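Local coordinates for SAM-dependent methyltransferase (Pyrococcus horikoshii, PDB 1WZN), which probably transfers a methyl group from S-adenosylmethionine to an acceptor not yet identified, and binds the product S-adenosyl-L-homocysteine, at residues A25-V30 with A60-E65; V30-K35 with L232-S237. All coordinates share one frame; numbering follows the deposited sequence.

Contacts 1 and 2 use successive turns of one helix, 23-36, and share V30; their centres lie about 13 Å apart. Contact 1 ties the helix to the end of helix 54-61 in the Rossmann-like part of the fold, whereas contact 2 ties it to the loop between strands 225-230 and 242-248. Both are partly buried: each sets one buried isoleucine, I27 or I33, beside an arginine nearer the surface. The chemistry differs. In contact 1 the arginine reaches a carboxylate directly; in contact 2 one water, weakly held at the E32 end, links carboxylate and guanidinium, and a second links the carboxylate to a backbone N-H. The contacts also meet, because E31 forms a salt bridge with R62 and a probable hydrogen bond with Y64.

Contact 1: A25-V30 with A60-E65; sequences AEIDFV and AERGYE
R62 reaches from the end of helix 54-61 to I27 and D28 on helix 23-36, joining two helices of the Rossmann-like methyltransferase fold. The polar part is a salt bridge in which both terminal nitrogens of the guanidinium converge on a single carboxylate oxygen. R62 NH1 donates to D28 OD1 at 2.9 Å, nearly along the C-O axis, and R62 NH2 donates to the same D28 OD1 at 3.0 Å from above the carboxylate plane. Neither bond is straight, the N-H...O angles being 142° and 139°, as expected when two donors share one acceptor. OD1 lies close to the guanidinium plane, but the carboxylate itself is turned 59° against it. R62 NH1 is shared with E31, the strongest polar partner of the arginine, and NE forms a salt bridge with E58, so the guanidinium is held by three acidic residues and its rotation is probably restricted.

The apolar part lies over one guanidinium face. I27 has CG2 anti to its backbone N, which places this methyl over the centre of the group, 3.5 Å from R62 NE, while CG1 leads elsewhere. I27 also packs on P55, E58 and L59, and its side chain is about 8 Å from the bound S-adenosyl-L-homocysteine.

The backbone part ends helix 54-61 in a Schellman motif. G63 leaves the helix with positive phi, where a CB would press on the preceding carbonyl O, and its N bonds back to A60 O at 2.9 Å.

Contact 2: V30-K35 with L232-S237; sequences VEEIFK and LKRELS
E32 and R234 cross obliquely where helix 23-36 meets the loop between strands 225-230 and 242-248, the last two strands of the mixed sheet in this methyltransferase fold. R234 is the centre of an inverse gamma turn, closed by E235 N bonding to K233 O at 2.7 Å. The two side chains touch through their aliphatic parts: E32 CG lies 3.5 Å from R234 CD. With CG anti to the backbone N (chi1 174°), the extended E32 chain carries its carboxylate past R234 CG and CD. The arginine instead bends at chi3 (61°), and its guanidinium plane stands 59° from that of the carboxylate. Despite their opposite charges, E32 OE2 and R234 NH1 remain 5.5 Å apart. D37 is the direct salt-bridge partner of R234, through NE.

Two waters connect the residues instead. One accepts from the backbone R234 N and donates to E32 OE1, at 2.7 Å from that oxygen. A second lies in the guanidinium plane, accepting from R234 NH1 and giving E32 OE2 a weak bond. Shortening E32 to an alanine is likely to leave both waters without their acceptor on the helix and take away the packing on R234 CD. On the buried side, I33 packs against I142 and V246 of the sheet, while its CA comes within 4.5 Å of R234 CD.

Contact 1: A25-V30 with A60-E65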
# COMPACT_ATOMS: atom_id res chain seq x y z
N ALA A 25 29.95 11.40 13.15
CA ALA A 25 30.26 10.42 12.11
C ALA A 25 30.35 11.14 10.77
O ALA A 25 31.18 10.80 9.92
CB ALA A 25 29.18 9.33 12.05
N GLU A 26 29.49 12.13 10.56
CA GLU A 26 29.50 12.87 9.31
C GLU A 26 30.77 13.70 9.14
O GLU A 26 31.34 13.75 8.06
CB GLU A 26 28.26 13.77 9.19
CG GLU A 26 27.02 13.01 8.74
CD GLU A 26 25.88 13.92 8.36
OE1 GLU A 26 24.83 13.39 7.92
OE2 GLU A 26 26.01 15.16 8.51
N ILE A 27 31.22 14.35 10.21
CA ILE A 27 32.43 15.16 10.08
C ILE A 27 33.67 14.26 9.96
O ILE A 27 34.68 14.67 9.39
CB ILE A 27 32.54 16.17 11.23
CG1 ILE A 27 31.36 17.15 11.14
CG2 ILE A 27 33.85 16.95 11.15
CD1 ILE A 27 31.17 17.77 9.75
N ASP A 28 33.58 13.04 10.47
CA ASP A 28 34.70 12.10 10.33
C ASP A 28 34.87 11.87 8.83
O ASP A 28 35.98 11.84 8.32
CB ASP A 28 34.39 10.74 10.98
CG ASP A 28 34.55 10.74 12.49
OD1 ASP A 28 35.07 11.73 13.03
OD2 ASP A 28 34.16 9.74 13.12
N PHE A 29 33.74 11.68 8.14
CA PHE A 29 33.75 11.46 6.69
C PHE A 29 34.27 12.70 5.98
O PHE A 29 35.06 12.60 5.04
CB PHE A 29 32.35 11.11 6.19
CG PHE A 29 32.27 10.89 4.70
CD1 PHE A 29 33.14 10.01 4.07
CD2 PHE A 29 31.33 11.57 3.93
CE1 PHE A 29 33.07 9.80 2.68
CE2 PHE A 29 31.25 11.37 2.54
CZ PHE A 29 32.13 10.49 1.92
N VAL A 30 33.81 13.87 6.41
CA VAL A 30 34.26 15.12 5.82
C VAL A 30 35.77 15.26 5.94
O VAL A 30 36.44 15.66 4.98
CB VAL A 30 33.56 16.33 6.48
CG1 VAL A 30 34.21 17.65 6.01
CG2 VAL A 30 32.08 16.33 6.13
N ALA A 60 34.46 23.27 14.02
CA ALA A 60 35.21 24.22 14.84
C ALA A 60 35.87 23.50 16.01
O ALA A 60 37.03 23.76 16.34
CB ALA A 60 34.29 25.32 15.36
N GLU A 61 35.12 22.62 16.64
CA GLU A 61 35.62 21.87 17.78
C GLU A 61 36.90 21.11 17.44
O GLU A 61 37.73 20.80 18.29
CB GLU A 61 34.54 20.88 18.23
CG GLU A 61 34.86 20.21 19.57
CD GLU A 61 33.70 19.33 20.00
OE1 GLU A 61 32.62 19.86 20.22
OE2 GLU A 61 33.91 18.13 20.16
N ARG A 62 37.03 20.77 16.14
CA ARG A 62 38.16 19.95 15.71
C ARG A 62 39.36 20.79 15.25
O ARG A 62 40.38 20.27 14.81
CB ARG A 62 37.69 19.02 14.58
CG ARG A 62 36.69 17.97 15.06
CD ARG A 62 36.31 16.99 13.94
NE ARG A 62 35.12 16.22 14.31
CZ ARG A 62 35.00 14.97 13.80
NH1 ARG A 62 35.94 14.49 13.01
NH2 ARG A 62 33.93 14.23 14.11
N GLY A 63 39.21 22.13 15.32
CA GLY A 63 40.37 23.00 15.09
C GLY A 63 40.28 23.79 13.78
O GLY A 63 41.11 24.62 13.46
N TYR A 64 39.24 23.58 12.98
CA TYR A 64 39.11 24.33 11.75
C TYR A 64 38.69 25.77 12.04
O TYR A 64 38.01 26.04 13.03
CB TYR A 64 38.07 23.65 10.85
CG TYR A 64 38.54 22.29 10.37
CD1 TYR A 64 39.49 22.19 9.36
CD2 TYR A 64 38.10 21.12 10.99
CE1 TYR A 64 39.99 20.96 8.97
CE2 TYR A 64 38.61 19.88 10.61
CZ TYR A 64 39.56 19.81 9.60
OH TYR A 64 40.08 18.60 9.21
N GLU A 65 39.14 26.70 11.20
CA GLU A 65 38.78 28.11 11.31
C GLU A 65 37.56 28.18 10.41
O GLU A 65 37.68 28.13 9.19
CB GLU A 65 39.88 29.00 10.75
CG GLU A 65 39.59 30.50 10.87
CD GLU A 65 40.61 31.35 10.13
OE1 GLU A 65 41.81 31.02 10.18
OE2 GLU A 65 40.22 32.36 9.52

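Contact 2: V30-K35 with L232-S237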
# COMPACT_ATOMS: atom_id res chain seq x y z
N VAL A 30 33.81 13.87 6.41
CA VAL A 30 34.26 15.12 5.82
C VAL A 30 35.77 15.26 5.94
O VAL A 30 36.44 15.66 4.98
CB VAL A 30 33.56 16.33 6.48
CG1 VAL A 30 34.21 17.65 6.01
CG2 VAL A 30 32.08 16.33 6.13
N GLU A 31 36.33 14.92 7.10
CA GLU A 31 37.78 15.03 7.27
C GLU A 31 38.52 14.04 6.37
O GLU A 31 39.64 14.31 5.94
CB GLU A 31 38.20 14.81 8.72
CG GLU A 31 37.73 15.89 9.68
CD GLU A 31 38.55 15.92 10.95
OE1 GLU A 31 39.55 16.67 10.99
OE2 GLU A 31 38.21 15.19 11.90
N GLU A 32 37.91 12.89 6.10
CA GLU A 32 38.56 11.93 5.22
C GLU A 32 38.60 12.55 3.82
O GLU A 32 39.58 12.38 3.09
CB GLU A 32 37.80 10.60 5.18
CG GLU A 32 38.39 9.64 4.15
CD GLU A 32 37.89 8.22 4.30
OE1 GLU A 32 36.66 8.01 4.27
OE2 GLU A 32 38.74 7.31 4.45
N ILE A 33 37.55 13.27 3.45
CA ILE A 33 37.53 13.92 2.14
C ILE A 33 38.63 14.99 2.10
O ILE A 33 39.36 15.09 1.11
CB ILE A 33 36.15 14.58 1.85
CG1 ILE A 33 35.07 13.50 1.74
CG2 ILE A 33 36.21 15.37 0.56
CD1 ILE A 33 33.67 14.06 1.53
N PHE A 34 38.77 15.77 3.17
CA PHE A 34 39.81 16.80 3.24
C PHE A 34 41.19 16.16 3.03
O PHE A 34 42.02 16.66 2.28
CB PHE A 34 39.83 17.50 4.60
CG PHE A 34 38.64 18.40 4.87
CD1 PHE A 34 37.83 18.85 3.83
CD2 PHE A 34 38.37 18.84 6.16
CE1 PHE A 34 36.76 19.72 4.08
CE2 PHE A 34 37.32 19.71 6.43
CZ PHE A 34 36.51 20.15 5.38
N LYS A 35 41.41 15.04 3.71
CA LYS A 35 42.68 14.34 3.64
C LYS A 35 42.99 13.66 2.31
O LYS A 35 44.11 13.75 1.82
CB LYS A 35 42.75 13.30 4.76
CG LYS A 35 43.94 12.35 4.68
CD LYS A 35 43.86 11.30 5.78
CE LYS A 35 44.92 10.23 5.61
NZ LYS A 35 44.76 9.14 6.61
N LEU A 232 28.57 7.88 3.56
CA LEU A 232 29.80 8.11 4.33
C LEU A 232 31.02 7.29 3.95
O LEU A 232 31.82 6.91 4.81
CB LEU A 232 29.50 7.92 5.82
CG LEU A 232 28.34 8.75 6.37
CD1 LEU A 232 28.22 8.54 7.87
CD2 LEU A 232 28.58 10.23 6.06
N LYS A 233 31.19 7.03 2.66
CA LYS A 233 32.34 6.29 2.17
C LYS A 233 32.80 6.97 0.89
O LYS A 233 31.97 7.48 0.14
CB LYS A 233 31.98 4.83 1.87
CG LYS A 233 31.58 4.02 3.09
CD LYS A 233 31.27 2.58 2.71
CE LYS A 233 30.90 1.75 3.93
NZ LYS A 233 32.00 1.72 4.95
N ARG A 234 34.11 6.99 0.65
CA ARG A 234 34.62 7.60 -0.56
C ARG A 234 34.47 6.63 -1.73
O ARG A 234 35.43 6.30 -2.43
CB ARG A 234 36.09 8.02 -0.38
CG ARG A 234 36.24 9.20 0.58
CD ARG A 234 37.68 9.67 0.71
NE ARG A 234 38.24 10.13 -0.56
CZ ARG A 234 39.11 9.44 -1.28
NH1 ARG A 234 39.53 8.25 -0.86
NH2 ARG A 234 39.58 9.93 -2.42
N GLU A 235 33.23 6.18 -1.91
CA GLU A 235 32.87 5.27 -2.99
C GLU A 235 31.36 5.41 -3.18
O GLU A 235 30.68 6.03 -2.35
CB GLU A 235 33.23 3.83 -2.63
CG GLU A 235 32.61 3.32 -1.33
CD GLU A 235 33.05 1.90 -0.98
OE1 GLU A 235 34.27 1.67 -0.83
OE2 GLU A 235 32.18 1.02 -0.84
N LEU A 236 30.84 4.86 -4.27
CA LEU A 236 29.41 4.93 -4.53
C LEU A 236 28.90 3.53 -4.80
O LEU A 236 29.37 2.86 -5.71
CB LEU A 236 29.12 5.83 -5.74
CG LEU A 236 27.65 6.07 -6.10
CD1 LEU A 236 26.98 6.89 -5.01
CD2 LEU A 236 27.56 6.80 -7.43
N SER A 237 27.94 3.07 -4.00
CA SER A 237 27.37 1.75 -4.18
C SER A 237 25.98 1.89 -4.78
O SER A 237 25.27 2.86 -4.51
CB SER A 237 27.29 1.01 -2.84
OG SER A 237 28.59 0.84 -2.29
O HOH W 1 35.90 5.98 2.73
O HOH W 2 38.99 6.74 1.52